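RahU protein (PDB 6ZC2) is an aegerolysin that interacts with the membrane lipid ceramide phosphorylethanolamine and may bind glycolipids, as its family is generally thought to do. Local coordinates at residues Val20-Ala25 with Glu45-Met50; Gly74-Tyr79 with Gly86-Asp91; Gly97-Trp102 with Gly118-Thr123. All blocks are in the same frame, centred on the assembly; numbering follows the deposited sequence.

Contact 1: Val20-Ala25 with Glu45-Met50; sequences VGIRNA and EEVSSM. With EDO (1,2-ethanediol), chain I.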
ATOM      1  N   VAL A  20      10.320  -8.540   4.013  1.00  8.93           N
ATOM      2  CA  VAL A  20      10.004  -7.138   4.272  1.00  8.53           C
ATOM      3  C   VAL A  20       8.985  -7.061   5.406  1.00  8.39           C
ATOM      4  O   VAL A  20       7.936  -7.718   5.354  1.00  9.44           O
ATOM      5  CB  VAL A  20       9.486  -6.420   3.012  1.00  9.32           C
ATOM      6  CG1 VAL A  20       8.900  -5.049   3.365  1.00 10.56           C
ATOM      7  CG2 VAL A  20      10.619  -6.286   1.999  1.00 10.39           C
ATOM      8  N   GLY A  21       9.292  -6.258   6.426  1.00  8.45           N
ATOM      9  CA  GLY A  21       8.320  -5.945   7.461  1.00  8.36           C
ATOM     10  C   GLY A  21       7.472  -4.751   7.066  1.00  7.99           C
ATOM     11  O   GLY A  21       8.000  -3.700   6.691  1.00  8.67           O
ATOM     12  N   ILE A  22       6.150  -4.919   7.138  1.00  7.97           N
ATOM     13  CA  ILE A  22       5.201  -3.825   6.949  1.00  7.97           C
ATOM     14  C   ILE A  22       4.947  -3.222   8.324  1.00  7.58           C
ATOM     15  O   ILE A  22       4.476  -3.918   9.228  1.00  8.49           O
ATOM     16  CB  ILE A  22       3.882  -4.333   6.340  1.00  8.52           C
ATOM     17  CG1 ILE A  22       4.130  -5.132   5.051  1.00  9.11           C
ATOM     18  CG2 ILE A  22       2.906  -3.166   6.134  1.00  8.73           C
ATOM     19  CD1 ILE A  22       4.734  -4.327   3.916  1.00 10.34           C
ATOM     20  N   ARG A  23       5.269  -1.937   8.497  1.00  8.48           N
ATOM     21  CA  ARG A  23       5.176  -1.290   9.802  1.00  8.49           C
ATOM     22  C   ARG A  23       4.522   0.078   9.649  1.00  8.47           C
ATOM     23  O   ARG A  23       4.470   0.646   8.555  1.00  9.47           O
ATOM     24  CB  ARG A  23       6.565  -1.106  10.463  1.00  8.74           C
ATOM     25  CG  ARG A  23       7.410  -2.380  10.572  1.00  8.85           C
ATOM     26  CD  ARG A  23       6.831  -3.393  11.570  1.00  9.80           C
ATOM     27  NE  ARG A  23       7.617  -4.626  11.562  1.00  9.99           N
ATOM     28  CZ  ARG A  23       7.256  -5.784  10.998  1.00  9.16           C
ATOM     29  NH1 ARG A  23       6.066  -5.960  10.413  1.00 10.06           N
ATOM     30  NH2 ARG A  23       8.108  -6.796  11.041  1.00 10.77           N
ATOM     31  N   ASN A  24       4.044   0.624  10.771  1.00  8.72           N
ATOM     32  CA  ASN A  24       3.672   2.036  10.840  1.00  9.48           C
ATOM     33  C   ASN A  24       2.526   2.382   9.889  1.00  9.79           C
ATOM     34  O   ASN A  24       2.482   3.471   9.314  1.00 12.13           O
ATOM     35  CB  ASN A  24       4.878   2.938  10.582  1.00 10.08           C
ATOM     36  CG  ASN A  24       6.063   2.599  11.463  1.00  9.93           C
ATOM     37  OD1 ASN A  24       5.911   2.019  12.541  1.00 11.24           O
ATOM     38  ND2 ASN A  24       7.255   2.982  11.020  1.00  9.84           N
ATOM     39  N   ALA A  25       1.587   1.457   9.720  1.00 10.15           N
ATOM     40  CA  ALA A  25       0.448   1.721   8.849  1.00 11.98           C
ATOM     41  C   ALA A  25      -0.457   2.767   9.489  1.00 12.70           C
ATOM     42  O   ALA A  25      -0.653   2.775  10.706  1.00 15.78           O
ATOM     43  CB  ALA A  25      -0.328   0.432   8.589  1.00 13.24           C
ATOM     44  N   GLU A  45      -3.075  -2.229  13.493  1.00 11.82           N
ATOM     45  CA  GLU A  45      -2.048  -2.990  14.197  1.00 12.34           C
ATOM     46  C   GLU A  45      -1.706  -4.281  13.459  1.00 11.34           C
ATOM     47  O   GLU A  45      -0.532  -4.664  13.378  1.00 12.41           O
ATOM     48  CB  GLU A  45      -2.501  -3.291  15.627  1.00 16.10           C
ATOM     49  CG  GLU A  45      -3.020  -2.078  16.382  0.50 20.02           C
ATOM     50  CD  GLU A  45      -4.532  -1.972  16.324  0.50 22.63           C
ATOM     51  OE1 GLU A  45      -5.039  -1.197  15.487  0.50 22.91           O
ATOM     52  OE2 GLU A  45      -5.213  -2.652  17.123  0.50 24.82           O
ATOM     53  N   GLU A  46      -2.718  -4.977  12.928  1.00 11.41           N
ATOM     54  CA  GLU A  46      -2.452  -6.217  12.207  1.00 11.59           C
ATOM     55  C   GLU A  46      -1.699  -5.957  10.907  1.00 10.37           C
ATOM     56  O   GLU A  46      -0.750  -6.682  10.584  1.00 10.98           O
ATOM     57  CB  GLU A  46      -3.739  -7.006  11.953  1.00 13.39           C
ATOM     58  CG  GLU A  46      -3.470  -8.289  11.161  1.00 15.67           C
ATOM     59  CD  GLU A  46      -4.641  -9.261  11.104  1.00 19.08           C
ATOM     60  OE1 GLU A  46      -5.638  -9.097  11.845  1.00 19.19           O
ATOM     61  OE2 GLU A  46      -4.553 -10.210  10.297  1.00 21.54           O
ATOM     62  N   VAL A  47      -2.098  -4.929  10.147  1.00  9.95           N
ATOM     63  CA  VAL A  47      -1.343  -4.583   8.942  1.00  9.59           C
ATOM     64  C   VAL A  47       0.111  -4.302   9.296  1.00  9.03           C
ATOM     65  O   VAL A  47       1.038  -4.740   8.598  1.00  9.65           O
ATOM     66  CB  VAL A  47      -1.993  -3.388   8.220  1.00 10.06           C
ATOM     67  CG1 VAL A  47      -1.141  -2.969   7.018  1.00 11.00           C
ATOM     68  CG2 VAL A  47      -3.413  -3.738   7.786  1.00 11.29           C
ATOM     69  N   SER A  48       0.334  -3.585  10.408  1.00  9.24           N
ATOM     70  CA  SER A  48       1.658  -3.176  10.888  1.00  9.17           C
ATOM     71  C   SER A  48       2.462  -4.316  11.522  1.00  9.30           C
ATOM     72  O   SER A  48       3.548  -4.056  12.086  1.00  9.67           O
ATOM     73  CB  SER A  48       1.525  -2.023  11.883  1.00  9.48           C
ATOM     74  OG  SER A  48       0.885  -0.898  11.300  1.00 11.10           O
ATOM     75  N   SER A  49       1.941  -5.540  11.455  1.00  9.43           N
ATOM     76  CA  SER A  49       2.628  -6.728  11.935  0.76  9.65           C
ATOM     77  C   SER A  49       2.986  -7.691  10.808  1.00  9.45           C
ATOM     78  O   SER A  49       3.594  -8.737  11.071  1.00 10.16           O
ATOM     79  CB  SER A  49       1.768  -7.447  12.983  0.76 11.33           C
ATOM     80  OG  SER A  49       1.420  -6.567  14.046  0.76 10.40           O
ATOM     81  N   MET A  50       2.617  -7.373   9.564  1.00  9.27           N
ATOM     82  CA  MET A  50       2.833  -8.282   8.442  1.00  9.34           C
ATOM     83  C   MET A  50       4.314  -8.394   8.083  1.00  8.69           C
ATOM     84  O   MET A  50       5.038  -7.394   8.051  1.00  9.17           O
ATOM     85  CB  MET A  50       2.091  -7.774   7.201  1.00 10.52           C
ATOM     86  CG  MET A  50       0.586  -7.740   7.313  1.00 12.25           C
ATOM     87  SD  MET A  50      -0.207  -6.904   5.915  1.00 13.20           S
ATOM     88  CE  MET A  50       0.076  -8.070   4.593  1.00 15.45           C
TER
HETATM   89  C1  EDO I 208      -3.801 -10.554   6.956  1.00 62.89           C
HETATM   90  O1  EDO I 208      -3.820 -10.344   5.542  1.00 24.75           O
HETATM   91  C2  EDO I 208      -2.496 -10.015   7.527  1.00 36.47           C
HETATM   92  O2  EDO I 208      -2.286 -10.566   8.831  1.00 47.62           O
HETATM   93  O   HOH W   1       0.836   1.824  13.091  1.00 23.66           O
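Met50 O is gripped by two donors from the strand segment 20-25. Ile22 N donates to Met50 O at 2.9 Å along a nearly straight bond (168° at the hydrogen), while Arg23 NH1, also 2.9 Å from Met50 O, comes from above the carbonyl plane with a more bent approach. Arg23 NH1 also donates to Ile22 O at 2.8 Å, again from above that carbonyl, so one guanidinium nitrogen bridges both backbones. Arg23 gets there although its CB points away from 45-50: the chain bends at chi2 (-69°) and folds back, with CD against Ser48 O and one guanidinium face over Gly21 CA. At the far end of the contact, Ala25 N donates to Ser48 OG at 2.9 Å, and a water that donates to Ala25 O and to Ser48 OG spans the same gap. Below these polar links lies an apolar layer. A chi1 of 176° swings Val47 CG1 toward the strand, 3.8 Å from Ala25 CB and against Ile22 CG2, whereas Met50 CB lies alongside Ile22 CG1 at 4.0 Å.

A second shell fixes these groups. Asn51 OD1 takes a bond from Arg23 NH2, Ser48 OG is tied back to Thr44 O, and the type I turn from Val47 to Met50 is closed by Met50 N to Val47 O at 3.2 Å. The short helix 44-47 and this turn thus dock on strand 19-27 just before strand 51-53 joins its edge. Ile60 of strand 58-63 and Phe32 of strand 29-34 pack beneath, from the other sheet.

Contact 2: Gly74-Tyr79 with Gly86-Asp91; sequences GSFDCY and GTFSWD. With EDO (1,2-ethanediol), chain F; EDO (1,2-ethanediol), chain D.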
ATOM      1  N   GLY A  74      -3.977   6.957   3.133  1.00 10.42           N
ATOM      2  CA  GLY A  74      -3.146   6.423   4.199  1.00 10.49           C
ATOM      3  C   GLY A  74      -1.755   6.084   3.707  1.00  9.89           C
ATOM      4  O   GLY A  74      -1.342   6.494   2.618  1.00 10.42           O
ATOM      5  N   SER A  75      -1.029   5.328   4.535  1.00  9.61           N
ATOM      6  CA  SER A  75       0.345   4.954   4.214  1.00  9.41           C
ATOM      7  C   SER A  75       0.768   3.731   5.019  1.00  9.74           C
ATOM      8  O   SER A  75       0.130   3.364   6.012  1.00 10.60           O
ATOM      9  CB  SER A  75       1.317   6.099   4.500  1.00 11.82           C
ATOM     10  OG  SER A  75       1.389   6.361   5.886  1.00 14.43           O
ATOM     11  N   PHE A  76       1.869   3.116   4.582  1.00  9.39           N
ATOM     12  CA  PHE A  76       2.581   2.119   5.375  1.00  9.16           C
ATOM     13  C   PHE A  76       4.070   2.196   5.044  1.00  9.05           C
ATOM     14  O   PHE A  76       4.457   2.622   3.950  1.00  9.53           O
ATOM     15  CB  PHE A  76       2.038   0.681   5.209  1.00  9.76           C
ATOM     16  CG  PHE A  76       2.103   0.147   3.797  1.00  9.68           C
ATOM     17  CD1 PHE A  76       3.255  -0.471   3.309  1.00  9.87           C
ATOM     18  CD2 PHE A  76       0.995   0.245   2.960  1.00 10.21           C
ATOM     19  CE1 PHE A  76       3.301  -0.961   2.002  1.00 10.60           C
ATOM     20  CE2 PHE A  76       1.039  -0.237   1.662  1.00 10.94           C
ATOM     21  CZ  PHE A  76       2.190  -0.844   1.182  1.00 11.06           C
ATOM     22  N   ASP A  77       4.903   1.780   5.998  1.00  8.89           N
ATOM     23  CA  ASP A  77       6.347   1.731   5.806  1.00  8.46           C
ATOM     24  C   ASP A  77       6.794   0.301   5.501  1.00  8.49           C
ATOM     25  O   ASP A  77       6.168  -0.677   5.928  1.00  9.30           O
ATOM     26  CB  ASP A  77       7.104   2.240   7.042  1.00  9.49           C
ATOM     27  CG  ASP A  77       6.943   3.728   7.275  1.00 10.67           C
ATOM     28  OD1 ASP A  77       6.393   4.428   6.396  1.00 12.63           O
ATOM     29  OD2 ASP A  77       7.352   4.189   8.365  1.00 11.13           O
ATOM     30  N   CYS A  78       7.902   0.196   4.762  1.00  8.73           N
ATOM     31  CA  CYS A  78       8.561  -1.071   4.468  1.00  8.24           C
ATOM     32  C   CYS A  78       9.937  -1.072   5.121  1.00  7.86           C
ATOM     33  O   CYS A  78      10.698  -0.106   4.964  1.00  8.73           O
ATOM     34  CB  CYS A  78       8.714  -1.252   2.949  1.00  9.43           C
ATOM     35  SG  CYS A  78       7.144  -1.364   2.062  1.00  9.91           S
ATOM     36  N   TYR A  79      10.252  -2.158   5.841  1.00  7.97           N
ATOM     37  CA  TYR A  79      11.520  -2.317   6.550  1.00  8.33           C
ATOM     38  C   TYR A  79      12.241  -3.600   6.134  1.00  7.85           C
ATOM     39  O   TYR A  79      11.615  -4.644   5.920  1.00  8.72           O
ATOM     40  CB  TYR A  79      11.295  -2.337   8.084  1.00  8.78           C
ATOM     41  CG  TYR A  79      11.268  -0.956   8.698  1.00  8.50           C
ATOM     42  CD1 TYR A  79      10.125  -0.164   8.667  1.00  9.25           C
ATOM     43  CD2 TYR A  79      12.410  -0.424   9.275  1.00  8.75           C
ATOM     44  CE1 TYR A  79      10.121   1.115   9.206  1.00  9.54           C
ATOM     45  CE2 TYR A  79      12.424   0.854   9.812  1.00  8.85           C
ATOM     46  CZ  TYR A  79      11.278   1.617   9.780  1.00  9.51           C
ATOM     47  OH  TYR A  79      11.299   2.884  10.312  1.00 11.58           O
ATOM     48  N   GLY A  86      11.419   2.529   2.917  1.00  8.73           N
ATOM     49  CA  GLY A  86      10.646   3.633   2.384  1.00  8.85           C
ATOM     50  C   GLY A  86       9.195   3.547   2.823  1.00  8.51           C
ATOM     51  O   GLY A  86       8.828   2.733   3.674  1.00  9.41           O
ATOM     52  N   THR A  87       8.378   4.416   2.218  1.00  8.68           N
ATOM     53  CA  THR A  87       6.976   4.597   2.595  1.00  8.76           C
ATOM     54  C   THR A  87       6.095   4.575   1.353  1.00  8.49           C
ATOM     55  O   THR A  87       6.375   5.292   0.385  1.00  9.31           O
ATOM     56  CB  THR A  87       6.778   5.940   3.316  1.00  9.92           C
ATOM     57  OG1 THR A  87       7.587   5.971   4.497  1.00 11.21           O
ATOM     58  CG2 THR A  87       5.304   6.167   3.676  1.00 10.84           C
ATOM     59  N   PHE A  88       5.030   3.769   1.384  1.00  8.77           N
ATOM     60  CA  PHE A  88       4.000   3.785   0.349  1.00  8.95           C
ATOM     61  C   PHE A  88       2.795   4.582   0.851  1.00  8.97           C
ATOM     62  O   PHE A  88       2.304   4.323   1.953  1.00 10.08           O
ATOM     63  CB  PHE A  88       3.557   2.365  -0.025  1.00  9.56           C
ATOM     64  CG  PHE A  88       2.625   2.337  -1.203  1.00  9.35           C
ATOM     65  CD1 PHE A  88       3.117   2.299  -2.497  1.00 10.31           C
ATOM     66  CD2 PHE A  88       1.252   2.418  -1.023  1.00  9.73           C
ATOM     67  CE1 PHE A  88       2.263   2.314  -3.587  1.00 11.21           C
ATOM     68  CE2 PHE A  88       0.396   2.445  -2.111  1.00 10.12           C
ATOM     69  CZ  PHE A  88       0.901   2.396  -3.392  1.00 11.41           C
ATOM     70  N   SER A  89       2.310   5.531   0.041  1.00  9.09           N
ATOM     71  CA  SER A  89       1.195   6.398   0.409  0.57 10.25           C
ATOM     72  C   SER A  89       0.209   6.482  -0.750  1.00  9.96           C
ATOM     73  O   SER A  89       0.588   6.319  -1.910  1.00 10.89           O
ATOM     74  CB  SER A  89       1.672   7.826   0.734  0.57 12.44           C
ATOM     75  OG  SER A  89       2.506   7.852   1.876  0.57 15.05           O
ATOM     76  N   TRP A  90      -1.059   6.775  -0.435  1.00 10.14           N
ATOM     77  CA  TRP A  90      -2.087   6.894  -1.471  1.00 10.28           C
ATOM     78  C   TRP A  90      -3.194   7.841  -1.018  1.00 11.14           C
ATOM     79  O   TRP A  90      -3.393   8.085   0.179  1.00 11.37           O
ATOM     80  CB  TRP A  90      -2.715   5.531  -1.838  1.00 10.46           C
ATOM     81  CG  TRP A  90      -3.525   4.961  -0.700  1.00  9.91           C
ATOM     82  CD1 TRP A  90      -4.867   5.133  -0.469  1.00 11.04           C
ATOM     83  CD2 TRP A  90      -3.027   4.184   0.398  1.00  9.73           C
ATOM     84  NE1 TRP A  90      -5.228   4.503   0.699  1.00 10.68           N
ATOM     85  CE2 TRP A  90      -4.119   3.916   1.250  1.00  9.94           C
ATOM     86  CE3 TRP A  90      -1.761   3.688   0.742  1.00  9.74           C
ATOM     87  CZ2 TRP A  90      -3.988   3.168   2.417  1.00 10.73           C
ATOM     88  CZ3 TRP A  90      -1.633   2.952   1.903  1.00 10.53           C
ATOM     89  CH2 TRP A  90      -2.738   2.704   2.729  1.00 10.96           C
ATOM     90  N   ASP A  91      -3.948   8.336  -2.005  1.00 11.86           N
ATOM     91  CA  ASP A  91      -5.113   9.184  -1.766  1.00 13.07           C
ATOM     92  C   ASP A  91      -6.126   8.925  -2.873  1.00 12.96           C
ATOM     93  O   ASP A  91      -5.831   9.166  -4.049  1.00 13.91           O
ATOM     94  CB  ASP A  91      -4.707  10.659  -1.743  1.00 14.30           C
ATOM     95  CG  ASP A  91      -5.890  11.579  -1.542  0.90 16.03           C
ATOM     96  OD1 ASP A  91      -6.812  11.207  -0.784  0.90 15.89           O
ATOM     97  OD2 ASP A  91      -5.894  12.678  -2.137  0.90 18.70           O
TER
HETATM   98  C1  EDO F 205      10.949   7.451   3.062  1.00 19.00           C
HETATM   99  O1  EDO F 205      11.809   7.441   4.211  1.00 25.45           O
HETATM  100  C2  EDO F 205       9.887   8.529   3.234  1.00 42.58           C
HETATM  101  O2  EDO F 205       9.195   8.323   4.471  1.00 26.79           O
HETATM  102  C1  EDO D 203     -10.920  11.213   1.603  0.90 20.03           C
HETATM  103  O1  EDO D 203     -11.976  11.107   0.649  0.85 16.93           O
HETATM  104  C2  EDO D 203      -9.599  10.922   0.900  0.95 18.87           C
HETATM  105  O2  EDO D 203      -9.238  12.014   0.044  0.95 18.84           O
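Thr87 OG1 donates to Asp77 OD1 at 2.7 Å, meeting it from above the carboxylate plane, and Thr87 OG1 accepts from O2 of an ethanediol at 2.8 Å; Asp77 OD2 is held by Asn24 ND2. This pair lies on one face of an antiparallel beta hairpin made of strands 72-80, the middle of the five-stranded sheet, and 83-92. Reciprocal backbone bonds join Gly74 with Trp90 and Phe76 with Phe88, the latter at 2.9 Å both from Phe76 N to Phe88 O and from Phe88 N to Phe76 O. Cys78 N donates to Gly86 O, but the return bond is weak. Ser75-Ser89 and Asp77-Thr87 are the non-hydrogen-bonded pairs between.

The opposite face is aromatic and buried, packed against Ile7 and Val9 of strand 6-13. Phe88 CB sits over the Phe76 ring, 4.0 Å from its centroid; the two ring planes are only 25° apart, but the rings are displaced, with little of one lying over the other. A chi1 of 67° turns the Trp90 indole back over Gly74, and Trp90 NE1 is hydrogen-bonded to Thr72 OG1. Gly74 CA stands over the six-membered ring of Trp90, 4.0 Å from its centroid, and Phe76 CD2 meets the indole edge at Trp90 CZ3, 3.9 Å away.

Contact 3: Gly97-Trp102 with Gly118-Thr123; sequences GATNTW and GNATGT. With TRS (2-amino-2-hydroxymethyl-propane-1,3-diol), chain B; EDO (1,2-ethanediol), chain J; EDO (1,2-ethanediol), chain E.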
ATOM      1  N   GLY A  97     -13.981  15.244  -9.755  1.00 46.51           N
ATOM      2  CA  GLY A  97     -13.130  16.319 -10.222  1.00 47.95           C
ATOM      3  C   GLY A  97     -11.739  16.353  -9.633  1.00 67.67           C
ATOM      4  O   GLY A  97     -11.056  17.375  -9.764  1.00 47.71           O
ATOM      5  N   ALA A  98     -11.295  15.278  -8.990  1.00 58.05           N
ATOM      6  CA  ALA A  98      -9.960  15.208  -8.420  1.00 49.20           C
ATOM      7  C   ALA A  98      -9.208  14.023  -9.010  1.00 41.05           C
ATOM      8  O   ALA A  98      -9.793  13.125  -9.622  1.00 40.10           O
ATOM      9  CB  ALA A  98     -10.008  15.089  -6.891  1.00 49.15           C
ATOM     10  N   THR A  99      -7.894  14.035  -8.822  1.00 34.02           N
ATOM     11  CA  THR A  99      -7.011  12.988  -9.314  0.72 30.81           C
ATOM     12  C   THR A  99      -6.566  12.111  -8.149  1.00 28.29           C
ATOM     13  O   THR A  99      -6.232  12.618  -7.074  1.00 29.67           O
ATOM     14  CB  THR A  99      -5.780  13.611  -9.985  0.72 30.42           C
ATOM     15  OG1 THR A  99      -6.193  14.432 -11.084  0.72 30.85           O
ATOM     16  CG2 THR A  99      -4.835  12.532 -10.495  0.72 31.50           C
ATOM     17  N   ASN A 100      -6.574  10.797  -8.362  1.00 21.23           N
ATOM     18  CA  ASN A 100      -6.037   9.880  -7.369  1.00 17.50           C
ATOM     19  C   ASN A 100      -4.518   9.880  -7.462  1.00 16.29           C
ATOM     20  O   ASN A 100      -3.947  10.024  -8.547  1.00 17.87           O
ATOM     21  CB  ASN A 100      -6.525   8.455  -7.631  1.00 17.24           C
ATOM     22  CG  ASN A 100      -8.033   8.357  -7.735  1.00 16.89           C
ATOM     23  OD1 ASN A 100      -8.766   9.046  -7.024  1.00 17.66           O
ATOM     24  ND2 ASN A 100      -8.507   7.496  -8.632  1.00 17.25           N
ATOM     25  N   THR A 101      -3.856   9.714  -6.315  1.00 15.00           N
ATOM     26  CA  THR A 101      -2.401   9.695  -6.275  1.00 14.60           C
ATOM     27  C   THR A 101      -1.906   8.539  -5.417  1.00 13.62           C
ATOM     28  O   THR A 101      -2.599   8.076  -4.506  1.00 13.59           O
ATOM     29  CB  THR A 101      -1.807  11.018  -5.748  1.00 16.08           C
ATOM     30  OG1 THR A 101      -2.317  11.288  -4.438  1.00 16.84           O
ATOM     31  CG2 THR A 101      -2.136  12.176  -6.682  1.00 18.23           C
ATOM     32  N   TRP A 102      -0.697   8.074  -5.729  1.00 12.87           N
ATOM     33  CA  TRP A 102      -0.018   7.070  -4.915  1.00 12.12           C
ATOM     34  C   TRP A 102       1.469   7.124  -5.234  1.00 12.14           C
ATOM     35  O   TRP A 102       1.871   7.571  -6.312  1.00 13.41           O
ATOM     36  CB  TRP A 102      -0.579   5.657  -5.140  1.00 12.34           C
ATOM     37  CG  TRP A 102      -0.449   5.186  -6.553  1.00 12.30           C
ATOM     38  CD1 TRP A 102       0.564   4.438  -7.077  1.00 13.32           C
ATOM     39  CD2 TRP A 102      -1.354   5.453  -7.633  1.00 12.74           C
ATOM     40  NE1 TRP A 102       0.347   4.222  -8.416  1.00 13.72           N
ATOM     41  CE2 TRP A 102      -0.821   4.838  -8.784  1.00 13.61           C
ATOM     42  CE3 TRP A 102      -2.559   6.153  -7.739  1.00 13.43           C
ATOM     43  CZ2 TRP A 102      -1.458   4.898 -10.028  1.00 14.44           C
ATOM     44  CZ3 TRP A 102      -3.188   6.215  -8.974  1.00 14.36           C
ATOM     45  CH2 TRP A 102      -2.638   5.587 -10.098  1.00 14.49           C
ATOM     46  N   GLY A 118      -2.779   0.969 -11.533  1.00 13.86           N
ATOM     47  CA  GLY A 118      -3.502   1.978 -10.772  1.00 14.25           C
ATOM     48  C   GLY A 118      -4.208   2.972 -11.681  1.00 15.36           C
ATOM     49  O   GLY A 118      -3.690   3.352 -12.740  1.00 16.37           O
ATOM     50  N   ASN A 119      -5.395   3.416 -11.254  1.00 15.51           N
ATOM     51  CA  ASN A 119      -6.235   4.331 -12.029  1.00 16.57           C
ATOM     52  C   ASN A 119      -6.089   5.742 -11.465  1.00 17.44           C
ATOM     53  O   ASN A 119      -6.520   6.012 -10.340  1.00 17.93           O
ATOM     54  CB  ASN A 119      -7.701   3.914 -11.944  1.00 18.06           C
ATOM     55  CG  ASN A 119      -7.962   2.529 -12.497  1.00 20.49           C
ATOM     56  OD1 ASN A 119      -7.452   2.161 -13.553  1.00 23.28           O
ATOM     57  ND2 ASN A 119      -8.770   1.752 -11.783  1.00 21.87           N
ATOM     58  N   ALA A 120      -5.525   6.652 -12.266  1.00 18.89           N
ATOM     59  CA  ALA A 120      -5.357   8.031 -11.821  1.00 21.23           C
ATOM     60  C   ALA A 120      -6.667   8.812 -11.799  1.00 21.99           C
ATOM     61  O   ALA A 120      -6.774   9.792 -11.055  1.00 22.91           O
ATOM     62  CB  ALA A 120      -4.343   8.756 -12.707  1.00 22.70           C
ATOM     63  N   THR A 121      -7.659   8.421 -12.596  1.00 23.11           N
ATOM     64  CA  THR A 121      -8.920   9.146 -12.619  1.00 24.90           C
ATOM     65  C   THR A 121     -10.140   8.280 -12.345  1.00 25.52           C
ATOM     66  O   THR A 121     -11.265   8.781 -12.443  1.00 27.81           O
ATOM     67  CB  THR A 121      -9.103   9.895 -13.949  1.00 26.66           C
ATOM     68  OG1 THR A 121      -9.108   8.954 -15.030  1.00 28.07           O
ATOM     69  CG2 THR A 121      -7.978  10.895 -14.153  1.00 26.78           C
ATOM     70  N   GLY A 122      -9.960   7.008 -12.003  1.00 25.15           N
ATOM     71  CA  GLY A 122     -11.102   6.174 -11.703  1.00 25.35           C
ATOM     72  C   GLY A 122     -11.736   6.528 -10.374  1.00 23.76           C
ATOM     73  O   GLY A 122     -11.164   7.233  -9.542  1.00 23.64           O
ATOM     74  N   THR A 123     -12.965   6.046 -10.179  1.00 21.97           N
ATOM     75  CA  THR A 123     -13.549   6.075  -8.844  1.00 20.28           C
ATOM     76  C   THR A 123     -12.592   5.442  -7.837  1.00 18.03           C
ATOM     77  O   THR A 123     -12.354   5.990  -6.751  1.00 18.44           O
ATOM     78  CB  THR A 123     -14.889   5.339  -8.862  1.00 21.60           C
ATOM     79  OG1 THR A 123     -15.785   5.995  -9.771  1.00 23.09           O
ATOM     80  CG2 THR A 123     -15.503   5.327  -7.477  1.00 21.64           C
TER
HETATM   81  C   TRS B 201     -12.130  10.415  -7.792  0.90 16.83           C
HETATM   82  C1  TRS B 201     -13.629  10.399  -7.516  0.90 20.46           C
HETATM   83  C2  TRS B 201     -11.498  11.692  -7.250  0.80 16.44           C
HETATM   84  C3  TRS B 201     -11.884  10.309  -9.293  0.90 21.31           C
HETATM   85  N   TRS B 201     -11.519   9.263  -7.114  0.95 18.26           N
HETATM   86  O1  TRS B 201     -14.174   9.167  -7.934  0.90 21.35           O
HETATM   87  O2  TRS B 201     -12.160  12.817  -7.797  0.80 19.92           O
HETATM   88  O3  TRS B 201     -10.497  10.252  -9.550  0.90 21.27           O
HETATM   89  C1  EDO J 209       0.398   8.584  -9.352  1.00 27.79           C
HETATM   90  O1  EDO J 209       0.211   9.491  -8.264  1.00 19.77           O
HETATM   91  C2  EDO J 209      -0.810   8.663 -10.279  1.00 59.95           C
HETATM   92  O2  EDO J 209      -1.387   9.973 -10.213  1.00 41.58           O
HETATM   93  C1  EDO E 204      -5.876  -0.794 -11.439  0.80 22.56           C
HETATM   94  O1  EDO E 204      -4.646  -1.406 -11.859  0.80 18.38           O
HETATM   95  C2  EDO E 204      -7.062  -1.700 -11.774  0.90 29.98           C
HETATM   96  O2  EDO E 204      -7.299  -2.650 -10.723  0.95 20.14           O
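Asn100 carries the polar part of this contact, pinning the loop 118-123 with backbone and side chain together. Asn100 N donates to Ala120 O at 2.9 Å. Asn100 ND2 spends both hydrogens on the loop, to Gly122 O at 2.8 Å and to Asn119 O at 3.0 Å, the second bond almost straight (175°). Both acceptors lie in the amide plane, which fixes the rotation of the carboxamide and leaves OD1 facing the other way. CG lies anti to the carbonyl carbon (chi1 -54°), a turn that sends the amide into the curl of the loop.

Van der Waals contacts flank this clamp. Trp102 CH2 touches Gly118 C at 3.4 Å and packs more loosely on Ala120 CB. Trp102 CZ3 also meets Asn119 O, obliquely to the ring, while Ala120 N lies in the ring plane at its edge. Ethanediol carbons cover one indole face; O1 of that molecule accepts from Trp102 N.

A TRIS molecule, probably from the crystallisation liquor, takes further polar atoms. TRIS N donates to Asn100 OD1 at 2.8 Å and to Gly122 O, with a weak bond to Thr123 O. Ala98 N donates to TRIS O2 at 2.9 Å, Ala98 O accepts from TRIS O3, and Pro93 O and Lys95 O add further bonds. The result is a surface pocket between two loops, lined largely by backbone carbonyls, that holds the TRIS here at one end of the aegerolysin beta-sandwich.

Overall arrangement
From the N terminus, contact 1 closes first, bringing the short helix and turn after strand 41-42 back onto strand 19-27. Contact 2 follows as a local hairpin. Contact 3 then ties the five-stranded sheet, at the approach to strand 101-106, to the loop between strands 111-116 and 126-134 of the six-stranded sheet. The three are in series, neither nested nor crossed. Strand 72-80 pairs with 19-27, giving Arg23 O to Asp77 N at 2.8 Å, and strand 83-92 pairs with 101-106, giving Asp91 N to Thr101 O at 2.9 Å. Contact 2 therefore links the other two, whose centres lie about 25 Å apart on opposite sides of the chain's centre.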